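Local coordinates for ABC transporter substrate-binding protein-branched chain amino acid transport (Streptococcus pneumoniae, PDB 4GNR) that binds isoleucine between its two lobes and probably delivers branched-chain amino acids to an ABC importer at the cell surface, at residues K29-L33 with Y271-E277; A83-A89 with A107-L112; D126-G130 with Y156-I160. One frame throughout, in Å; residues are numbered along the deposited sequence. Where two conformers were deposited one is given.

Contact 1 (K29-L33 with Y271-E277)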
loop_
_atom_site.group_PDB
_atom_site.type_symbol
_atom_site.label_atom_id
_atom_site.label_comp_id
_atom_site.label_asym_id
_atom_site.label_seq_id
_atom_site.Cartn_x
_atom_site.Cartn_y
_atom_site.Cartn_z
ATOM N N LYS A 29 -1.443 12.693 3.483
ATOM C CA LYS A 29 -0.440 13.398 4.305
ATOM C C LYS A 29 0.945 13.359 3.667
ATOM O O LYS A 29 1.661 14.376 3.655
ATOM C CB LYS A 29 -0.408 12.846 5.729
ATOM C CG LYS A 29 -1.647 13.253 6.545
ATOM C CD LYS A 29 -1.665 12.641 7.944
ATOM C CE LYS A 29 -2.973 12.917 8.681
ATOM N NZ LYS A 29 -3.091 12.115 9.922
ATOM N N GLY A 30 1.363 12.190 3.185
ATOM C CA GLY A 30 2.691 12.116 2.568
ATOM C C GLY A 30 2.780 12.942 1.272
ATOM O O GLY A 30 3.774 13.634 1.025
ATOM N N ALA A 31 1.735 12.842 0.443
ATOM C CA ALA A 31 1.691 13.588 -0.814
ATOM C C ALA A 31 1.673 15.097 -0.561
ATOM O O ALA A 31 2.371 15.857 -1.227
ATOM C CB ALA A 31 0.484 13.142 -1.633
ATOM N N GLN A 32 0.851 15.523 0.389
ATOM C CA GLN A 32 0.758 16.963 0.674
ATOM C C GLN A 32 2.085 17.502 1.229
ATOM O O GLN A 32 2.462 18.642 0.938
ATOM C CB GLN A 32 -0.395 17.263 1.629
ATOM C CG GLN A 32 -0.641 18.768 1.776
ATOM C CD GLN A 32 -1.156 19.416 0.498
ATOM O OE1 GLN A 32 -2.176 18.990 -0.049
ATOM N NE2 GLN A 32 -0.494 20.473 0.050
ATOM N N LEU A 33 2.779 16.696 2.047
ATOM C CA LEU A 33 4.087 17.113 2.570
ATOM C C LEU A 33 5.044 17.370 1.394
ATOM O O LEU A 33 5.756 18.378 1.369
ATOM C CB LEU A 33 4.646 16.058 3.507
ATOM C CG LEU A 33 6.020 16.341 4.110
ATOM C CD1 LEU A 33 5.989 17.602 4.964
ATOM C CD2 LEU A 33 6.520 15.125 4.875
ATOM N N TYR A 271 8.233 14.416 8.357
ATOM C CA TYR A 271 6.852 14.004 8.599
ATOM C C TYR A 271 6.516 14.203 10.086
ATOM O O TYR A 271 5.439 14.702 10.431
ATOM C CB TYR A 271 6.664 12.561 8.123
ATOM C CG TYR A 271 5.221 12.085 8.103
ATOM C CD1 TYR A 271 4.509 12.033 6.904
ATOM C CD2 TYR A 271 4.569 11.686 9.264
ATOM C CE1 TYR A 271 3.205 11.574 6.862
ATOM C CE2 TYR A 271 3.269 11.214 9.220
ATOM C CZ TYR A 271 2.594 11.163 8.014
ATOM O OH TYR A 271 1.302 10.698 7.926
ATOM N N ARG A 272 7.422 13.780 10.963
ATOM C CA ARG A 272 7.215 13.993 12.389
ATOM C C ARG A 272 7.086 15.499 12.704
ATOM O O ARG A 272 6.231 15.882 13.523
ATOM C CB ARG A 272 8.372 13.395 13.186
ATOM C CG ARG A 272 8.382 11.883 13.265
ATOM C CD ARG A 272 9.660 11.360 13.892
ATOM N NE ARG A 272 9.546 9.938 14.226
ATOM C CZ ARG A 272 10.534 9.182 14.708
ATOM N NH1 ARG A 272 11.760 9.663 14.795
ATOM N NH2 ARG A 272 10.300 7.912 15.008
ATOM N N ALA A 273 7.927 16.331 12.099
ATOM C CA ALA A 273 7.860 17.772 12.391
ATOM C C ALA A 273 6.547 18.375 11.890
ATOM O O ALA A 273 5.922 19.219 12.564
ATOM C CB ALA A 273 9.050 18.508 11.800
ATOM N N LYS A 274 6.118 17.952 10.710
ATOM C CA LYS A 274 4.916 18.520 10.133
ATOM C C LYS A 274 3.634 18.077 10.820
ATOM O O LYS A 274 2.749 18.894 11.074
ATOM C CB LYS A 274 4.779 18.075 8.664
ATOM C CG LYS A 274 3.700 18.713 7.826
ATOM C CD LYS A 274 4.159 20.053 7.291
ATOM C CE LYS A 274 3.250 20.541 6.164
ATOM N NZ LYS A 274 3.778 21.748 5.442
ATOM N N TYR A 275 3.538 16.778 11.106
ATOM C CA TYR A 275 2.323 16.139 11.605
ATOM C C TYR A 275 2.291 15.668 13.045
ATOM O O TYR A 275 1.225 15.349 13.575
ATOM C CB TYR A 275 1.925 14.926 10.708
ATOM C CG TYR A 275 1.690 15.296 9.273
ATOM C CD1 TYR A 275 0.601 16.064 8.920
ATOM C CD2 TYR A 275 2.521 14.832 8.265
ATOM C CE1 TYR A 275 0.369 16.421 7.621
ATOM C CE2 TYR A 275 2.308 15.183 6.953
ATOM C CZ TYR A 275 1.223 15.978 6.629
ATOM O OH TYR A 275 0.965 16.351 5.330
ATOM N N ASN A 276 3.459 15.596 13.666
ATOM C CA ASN A 276 3.591 15.122 15.051
ATOM C C ASN A 276 2.987 13.718 15.157
ATOM O O ASN A 276 2.345 13.351 16.149
ATOM C CB ASN A 276 2.896 16.026 16.052
ATOM C CG ASN A 276 3.294 15.704 17.482
ATOM O OD1 ASN A 276 4.375 15.140 17.745
ATOM N ND2 ASN A 276 2.443 16.083 18.424
ATOM N N GLU A 277 3.207 12.941 14.094
ATOM C CA GLU A 277 2.726 11.567 13.944
ATOM C C GLU A 277 3.790 10.736 13.197
ATOM O O GLU A 277 4.640 11.277 12.512
ATOM C CB GLU A 277 1.428 11.504 13.082
ATOM C CG GLU A 277 0.230 12.206 13.714
ATOM C CD GLU A 277 -1.031 12.224 12.843
ATOM O OE1 GLU A 277 -0.997 11.852 11.652
ATOM O OE2 GLU A 277 -2.081 12.663 13.370
#
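Lys-29 and Tyr-275 carry this helix-to-helix contact, the lysine lying across the ring while the phenol reaches past it to the lysine's own backbone. CB of Lys-29 sits over one face of the Tyr-275 ring, 4.0 Å from its centroid, in a CH-pi contact; CG follows over the rim of the same face. The opposite face is covered by CG of Lys-274, so the ring is sandwiched between two lysine chains. At its far end Tyr-275 OH donates to Lys-29 O at 2.7 Å, in the carbonyl plane and on a lone pair. That oxygen also accepts the helical bond from Leu-33 N, and so is gripped twice.

Beyond the ring the lysine runs extended, its CG beside the backbone N (chi1 -72°), which carries the ammonium along to Glu-277. Lys-29 NZ meets Glu-277 OE1 at 2.7 Å in a salt bridge that uses the syn lone pair of the carboxylate, the two side chains crossing at about a right angle. Tyr-271 also lies across the lysine, its OH 3.5 Å from Lys-29 CB, while CD2 of Tyr-275 stands over the centre of the Tyr-271 ring. One helical turn on, Leu-33 splits its methyls: CD2 rests 3.9 Å from Tyr-271 CA, and CD1 slides along the aliphatic part of Lys-274, 3.8 Å from its CG. The ammonium of Lys-274 goes on to Asp-36, farther along helix 21-40.

The axes of the two short helical segments cross at 97°, 11.1 Å apart, a separation bridged by these long side chains. Such near-perpendicular packing here joins helix 21-40 to the end of helix 262-275, on the outer part of a periplasmic-binding-protein fold and well away from the bound isoleucine.

Contact 2 (A83-A89 with A107-L112). With ILE (isoleucine), chain B.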
loop_
_atom_site.group_PDB
_atom_site.type_symbol
_atom_site.label_atom_id
_atom_site.label_comp_id
_atom_site.label_asym_id
_atom_site.label_seq_id
_atom_site.Cartn_x
_atom_site.Cartn_y
_atom_site.Cartn_z
ATOM N N ALA A 83 -5.136 4.707 -3.523
ATOM C CA ALA A 83 -4.211 3.864 -2.771
ATOM C C ALA A 83 -4.412 2.359 -3.015
ATOM O O ALA A 83 -3.453 1.583 -2.973
ATOM C CB ALA A 83 -4.372 4.124 -1.263
ATOM N N THR A 84 -5.664 1.956 -3.199
ATOM C CA THR A 84 -6.012 0.541 -3.233
ATOM C C THR A 84 -6.330 0.060 -4.647
ATOM O O THR A 84 -6.640 0.850 -5.553
ATOM C CB THR A 84 -7.145 0.223 -2.231
ATOM O OG1 THR A 84 -8.356 0.858 -2.651
ATOM C CG2 THR A 84 -6.761 0.620 -0.805
ATOM N N SER A 85 -6.275 -1.256 -4.826
ATOM C CA SER A 85 -6.382 -1.820 -6.162
ATOM C C SER A 85 -7.747 -1.711 -6.811
ATOM O O SER A 85 -7.838 -1.391 -7.986
ATOM C CB SER A 85 -5.880 -3.268 -6.169
ATOM O OG SER A 85 -4.469 -3.332 -6.024
ATOM N N GLY A 86 -8.810 -2.014 -6.086
ATOM C CA GLY A 86 -10.141 -1.949 -6.690
ATOM C C GLY A 86 -10.436 -0.541 -7.191
ATOM O O GLY A 86 -10.908 -0.316 -8.310
ATOM N N ALA A 87 -10.147 0.440 -6.342
ATOM C CA ALA A 87 -10.367 1.845 -6.673
ATOM C C ALA A 87 -9.483 2.273 -7.857
ATOM O O ALA A 87 -9.955 2.990 -8.747
ATOM C CB ALA A 87 -10.130 2.689 -5.471
ATOM N N THR A 88 -8.229 1.832 -7.873
ATOM C CA THR A 88 -7.324 2.196 -8.978
ATOM C C THR A 88 -7.831 1.624 -10.311
ATOM O O THR A 88 -7.855 2.305 -11.325
ATOM C CB THR A 88 -5.885 1.740 -8.662
ATOM O OG1 THR A 88 -5.397 2.446 -7.521
ATOM C CG2 THR A 88 -4.944 2.053 -9.818
ATOM N N ALA A 89 -8.238 0.354 -10.287
ATOM C CA ALA A 89 -8.776 -0.308 -11.473
ATOM C C ALA A 89 -10.017 0.436 -12.001
ATOM O O ALA A 89 -10.254 0.470 -13.205
ATOM C CB ALA A 89 -9.126 -1.765 -11.188
ATOM N N ALA A 107 -1.081 0.408 -5.172
ATOM C CA ALA A 107 -1.995 -0.659 -5.663
ATOM C C ALA A 107 -1.133 -1.831 -6.159
ATOM O O ALA A 107 -0.427 -1.704 -7.151
ATOM C CB ALA A 107 -2.893 -0.129 -6.751
ATOM N N THR A 108 -1.251 -2.972 -5.484
ATOM C CA THR A 108 -0.402 -4.136 -5.715
ATOM C C THR A 108 -0.990 -5.209 -6.622
ATOM O O THR A 108 -0.321 -6.218 -6.899
ATOM C CB THR A 108 -0.030 -4.771 -4.348
ATOM O OG1 THR A 108 -1.241 -5.051 -3.630
ATOM C CG2 THR A 108 0.855 -3.849 -3.509
ATOM N N GLN A 109 -2.197 -5.036 -7.131
ATOM C CA GLN A 109 -2.810 -6.079 -7.969
ATOM C C GLN A 109 -1.947 -6.447 -9.156
ATOM O O GLN A 109 -1.476 -5.597 -9.896
ATOM C CB GLN A 109 -4.193 -5.607 -8.448
ATOM C CG GLN A 109 -4.919 -6.517 -9.432
ATOM C CD GLN A 109 -6.285 -5.935 -9.822
ATOM O OE1 GLN A 109 -7.070 -5.564 -8.943
ATOM N NE2 GLN A 109 -6.584 -5.888 -11.140
ATOM N N ASP A 110 -1.658 -7.736 -9.342
ATOM C CA ASP A 110 -0.856 -8.075 -10.503
ATOM C C ASP A 110 -1.619 -7.745 -11.760
ATOM O O ASP A 110 -2.849 -7.814 -11.827
ATOM C CB ASP A 110 -0.431 -9.540 -10.590
ATOM C CG ASP A 110 0.561 -9.933 -9.532
ATOM O OD1 ASP A 110 1.735 -10.145 -9.917
ATOM O OD2 ASP A 110 0.224 -9.927 -8.334
ATOM N N GLY A 111 -0.821 -7.384 -12.749
ATOM C CA GLY A 111 -1.264 -7.044 -14.099
ATOM C C GLY A 111 -2.030 -5.764 -14.267
ATOM O O GLY A 111 -2.489 -5.472 -15.376
ATOM N N LEU A 112 -2.086 -4.968 -13.229
ATOM C CA LEU A 112 -2.879 -3.780 -13.304
ATOM C C LEU A 112 -2.435 -2.780 -14.392
ATOM O O LEU A 112 -3.267 -2.089 -14.989
ATOM C CB LEU A 112 -2.949 -3.214 -11.913
ATOM C CG LEU A 112 -3.894 -2.040 -11.806
ATOM C CD1 LEU A 112 -5.320 -2.374 -12.273
ATOM C CD2 LEU A 112 -3.878 -1.555 -10.363
HETATM N N ILE B . -1.723 -2.994 -1.719
HETATM C CA ILE B . -3.143 -2.846 -1.292
HETATM C C ILE B . -4.025 -2.719 -2.530
HETATM O O ILE B . -5.259 -2.613 -2.369
HETATM C CB ILE B . -3.343 -1.786 -0.167
HETATM C CG1 ILE B . -2.616 -0.500 -0.489
HETATM C CG2 ILE B . -2.874 -2.257 1.320
HETATM C CD1 ILE B . -2.866 0.577 0.543
HETATM O OXT ILE B . -3.469 -2.767 -3.646
#
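Ser-85 bridges the start of helix 85-97 and the loop 107-112, and its short side chain meets protein and ligand at once. Its CB lies 3.7 Å from Gln-109 CB, so the two side chains touch at their roots. One bond farther out, OG stands beside the backbone N (chi1 -72°), a setting that turns it to the loop and to the bound isoleucine together. There it accepts a hydrogen bond from Gln-109 N at 3.0 Å, somewhat bent at 145°, and donates one to OXT of the ligand at 2.6 Å. The same hydroxyl also rests against the methyl of Ala-107.

Backbone N-H groups add to the grip: Ser-85 N donates to the ligand O, and Thr-108 N gives OXT a second bond at 2.9 Å along a nearly straight line of 166°. Thr-108 OG1 accepts from the ligand's amino group at 2.8 Å and is itself bonded to Asp-126 of the next helix. Tyr-205, Asp-229 and the backbone O of Ser-106 complete the polar grip on the amino acid.

Farther along the helix the contact turns apolar. Thr-88 OG1 comes within packing distance of Ala-107 CB while donating to Thr-84 O from above the carbonyl plane. In one of the two conformers of Leu-112, its CD2 meets Thr-88 CG2 at 3.8 Å and its CD1 reaches Ala-89 CB at 4.0 Å.

Thus one carboxylate oxygen receives two bonds, one from each segment, and the other is met by an N-H in the first turn of the helix. The partial positive charge of that helix end would be expected to stabilise the anion, and the serine, with its bonds to Gln-109 N and OXT, ties loop, helix and ligand together.

Contact 3 (D126-G130 with Y156-I160). With ILE (isoleucine), chain B.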
loop_
_atom_site.group_PDB
_atom_site.type_symbol
_atom_site.label_atom_id
_atom_site.label_comp_id
_atom_site.label_asym_id
_atom_site.label_seq_id
_atom_site.Cartn_x
_atom_site.Cartn_y
_atom_site.Cartn_z
ATOM N N ASP A 126 1.112 -8.419 -5.775
ATOM C CA ASP A 126 0.593 -9.465 -4.883
ATOM C C ASP A 126 1.261 -10.813 -5.075
ATOM O O ASP A 126 1.441 -11.534 -4.086
ATOM C CB ASP A 126 -0.913 -9.554 -5.018
ATOM C CG ASP A 126 -1.601 -8.289 -4.527
ATOM O OD1 ASP A 126 -1.044 -7.612 -3.640
ATOM O OD2 ASP A 126 -2.693 -7.991 -5.043
ATOM N N SER A 127 1.633 -11.166 -6.293
ATOM C CA SER A 127 2.318 -12.445 -6.506
ATOM C C SER A 127 3.620 -12.471 -5.684
ATOM O O SER A 127 3.908 -13.432 -4.963
ATOM C CB SER A 127 2.589 -12.637 -7.984
ATOM O OG SER A 127 3.332 -11.547 -8.484
ATOM N N PHE A 128 4.367 -11.381 -5.785
ATOM C CA PHE A 128 5.627 -11.150 -5.050
ATOM C C PHE A 128 5.344 -11.275 -3.541
ATOM O O PHE A 128 6.089 -11.955 -2.823
ATOM C CB PHE A 128 6.117 -9.756 -5.489
ATOM C CG PHE A 128 7.222 -9.096 -4.688
ATOM C CD1 PHE A 128 8.515 -9.016 -5.167
ATOM C CD2 PHE A 128 6.927 -8.402 -3.532
ATOM C CE1 PHE A 128 9.484 -8.300 -4.470
ATOM C CE2 PHE A 128 7.883 -7.680 -2.863
ATOM C CZ PHE A 128 9.167 -7.630 -3.347
ATOM N N GLN A 129 4.269 -10.641 -3.044
ATOM C CA GLN A 129 3.941 -10.737 -1.628
ATOM C C GLN A 129 3.674 -12.183 -1.179
ATOM O O GLN A 129 4.151 -12.626 -0.137
ATOM C CB GLN A 129 2.753 -9.866 -1.237
ATOM C CG GLN A 129 2.993 -8.381 -1.454
ATOM C CD GLN A 129 2.004 -7.546 -0.660
ATOM O OE1 GLN A 129 2.121 -7.430 0.559
ATOM N NE2 GLN A 129 1.053 -6.932 -1.344
ATOM N N GLY A 130 2.877 -12.902 -1.960
ATOM C CA GLY A 130 2.549 -14.289 -1.578
ATOM C C GLY A 130 3.765 -15.196 -1.519
ATOM O O GLY A 130 3.863 -16.071 -0.655
ATOM N N TYR A 156 -7.433 -8.349 -4.064
ATOM C CA TYR A 156 -6.141 -8.144 -3.420
ATOM C C TYR A 156 -5.796 -9.367 -2.567
ATOM O O TYR A 156 -4.743 -10.012 -2.732
ATOM C CB TYR A 156 -6.221 -6.872 -2.551
ATOM C CG TYR A 156 -5.143 -6.765 -1.490
ATOM C CD1 TYR A 156 -3.841 -6.456 -1.834
ATOM C CD2 TYR A 156 -5.430 -6.959 -0.146
ATOM C CE1 TYR A 156 -2.855 -6.366 -0.900
ATOM C CE2 TYR A 156 -4.444 -6.885 0.814
ATOM C CZ TYR A 156 -3.156 -6.582 0.434
ATOM O OH TYR A 156 -2.183 -6.506 1.403
ATOM N N ALA A 157 -6.708 -9.674 -1.656
ATOM C CA ALA A 157 -6.488 -10.776 -0.730
ATOM C C ALA A 157 -6.389 -12.106 -1.477
ATOM O O ALA A 157 -5.533 -12.948 -1.207
ATOM C CB ALA A 157 -7.568 -10.805 0.340
ATOM N N LYS A 158 -7.289 -12.282 -2.434
ATOM C CA LYS A 158 -7.291 -13.509 -3.229
ATOM C C LYS A 158 -6.014 -13.691 -4.053
ATOM O O LYS A 158 -5.545 -14.817 -4.223
ATOM C CB LYS A 158 -8.555 -13.625 -4.072
ATOM C CG LYS A 158 -9.791 -13.866 -3.177
ATOM C CD LYS A 158 -11.113 -14.051 -3.875
ATOM C CE LYS A 158 -11.562 -12.826 -4.563
ATOM N NZ LYS A 158 -12.925 -13.045 -5.128
ATOM N N GLY A 159 -5.436 -12.587 -4.516
ATOM C CA GLY A 159 -4.181 -12.650 -5.277
ATOM C C GLY A 159 -3.012 -13.098 -4.402
ATOM O O GLY A 159 -2.193 -13.921 -4.800
ATOM N N ILE A 160 -2.924 -12.541 -3.200
ATOM C CA ILE A 160 -1.881 -12.954 -2.262
ATOM C C ILE A 160 -2.084 -14.447 -1.910
ATOM O O ILE A 160 -1.145 -15.237 -1.914
ATOM C CB ILE A 160 -1.873 -12.077 -0.995
ATOM C CG1 ILE A 160 -1.515 -10.635 -1.357
ATOM C CG2 ILE A 160 -0.909 -12.670 0.037
ATOM C CD1 ILE A 160 -1.481 -9.701 -0.163
HETATM N N ILE B . -1.723 -2.994 -1.719
HETATM C CA ILE B . -3.143 -2.846 -1.292
HETATM C C ILE B . -4.025 -2.719 -2.530
HETATM O O ILE B . -5.259 -2.613 -2.369
HETATM C CB ILE B . -3.343 -1.786 -0.167
HETATM C CG1 ILE B . -2.616 -0.500 -0.489
HETATM C CG2 ILE B . -2.874 -2.257 1.320
HETATM C CD1 ILE B . -2.866 0.577 0.543
HETATM O OXT ILE B . -3.469 -2.767 -3.646
#
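The starts of helices 126-139 and 155-167 pack together beside the isoleucine pocket of this periplasmic-binding-protein fold, and Tyr-156 is the pocket residue that the contact supplies. Asp-126 OD1 comes 3.5 Å from Tyr-156 CE1, the carboxylate and ring planes standing 70° apart. Tyr-156 CE1 also lies 3.6 Å from CA of the ligand. Gln-129 brings NE2 to the ring's edge, near its plane, and the same amide nitrogen gives a weak bond to Asp-126 OD1.

Ile-160 packs against the first helix: CG1, beside the backbone N (chi1 -64°), lies 3.8 Å from Asp-126 OD1, and CD1 lies 3.9 Å from Gln-129 NE2. Farther on, Gly-130 CA approaches Ile-160 O at 3.8 Å, and Gly-130 CA and Ile-160 CA are 4.7 Å apart. The short helical segments cross at 50°.

No hydrogen bond spans the two segments; the main polar partners lie beyond them. Gln-129 OE1 is bonded to the backbone N of Asp-229, and Tyr-156 OH to Asp-229 and Gly-230. The buried carboxylate of Asp-126 would probably polarise the Thr-108 hydroxyl that receives the ligand's amino group, acting from the second shell.

Along the chain, contacts 2 and 3 follow one another, both nested inside the long loop closed by contact 1. They adjoin, with centres 11 Å apart, both touch the isoleucine, and loop 107-112 is hydrogen-bonded to helix 126-139. Strands 102-104 and 119-121, which flank that loop, belong to the five-strand parallel sheet, whereas helix 155-167 follows strand 145-151 of the seven-strand mixed sheet, so the pair spans the passage between lobes. It supplies part of the isoleucine site, the rest coming from elsewhere in the chain. Contact 1, joining helices 21-40 and 262-275, lies apart, its centre 25 Å from that of contact 2 and 29 Å from that of contact 3.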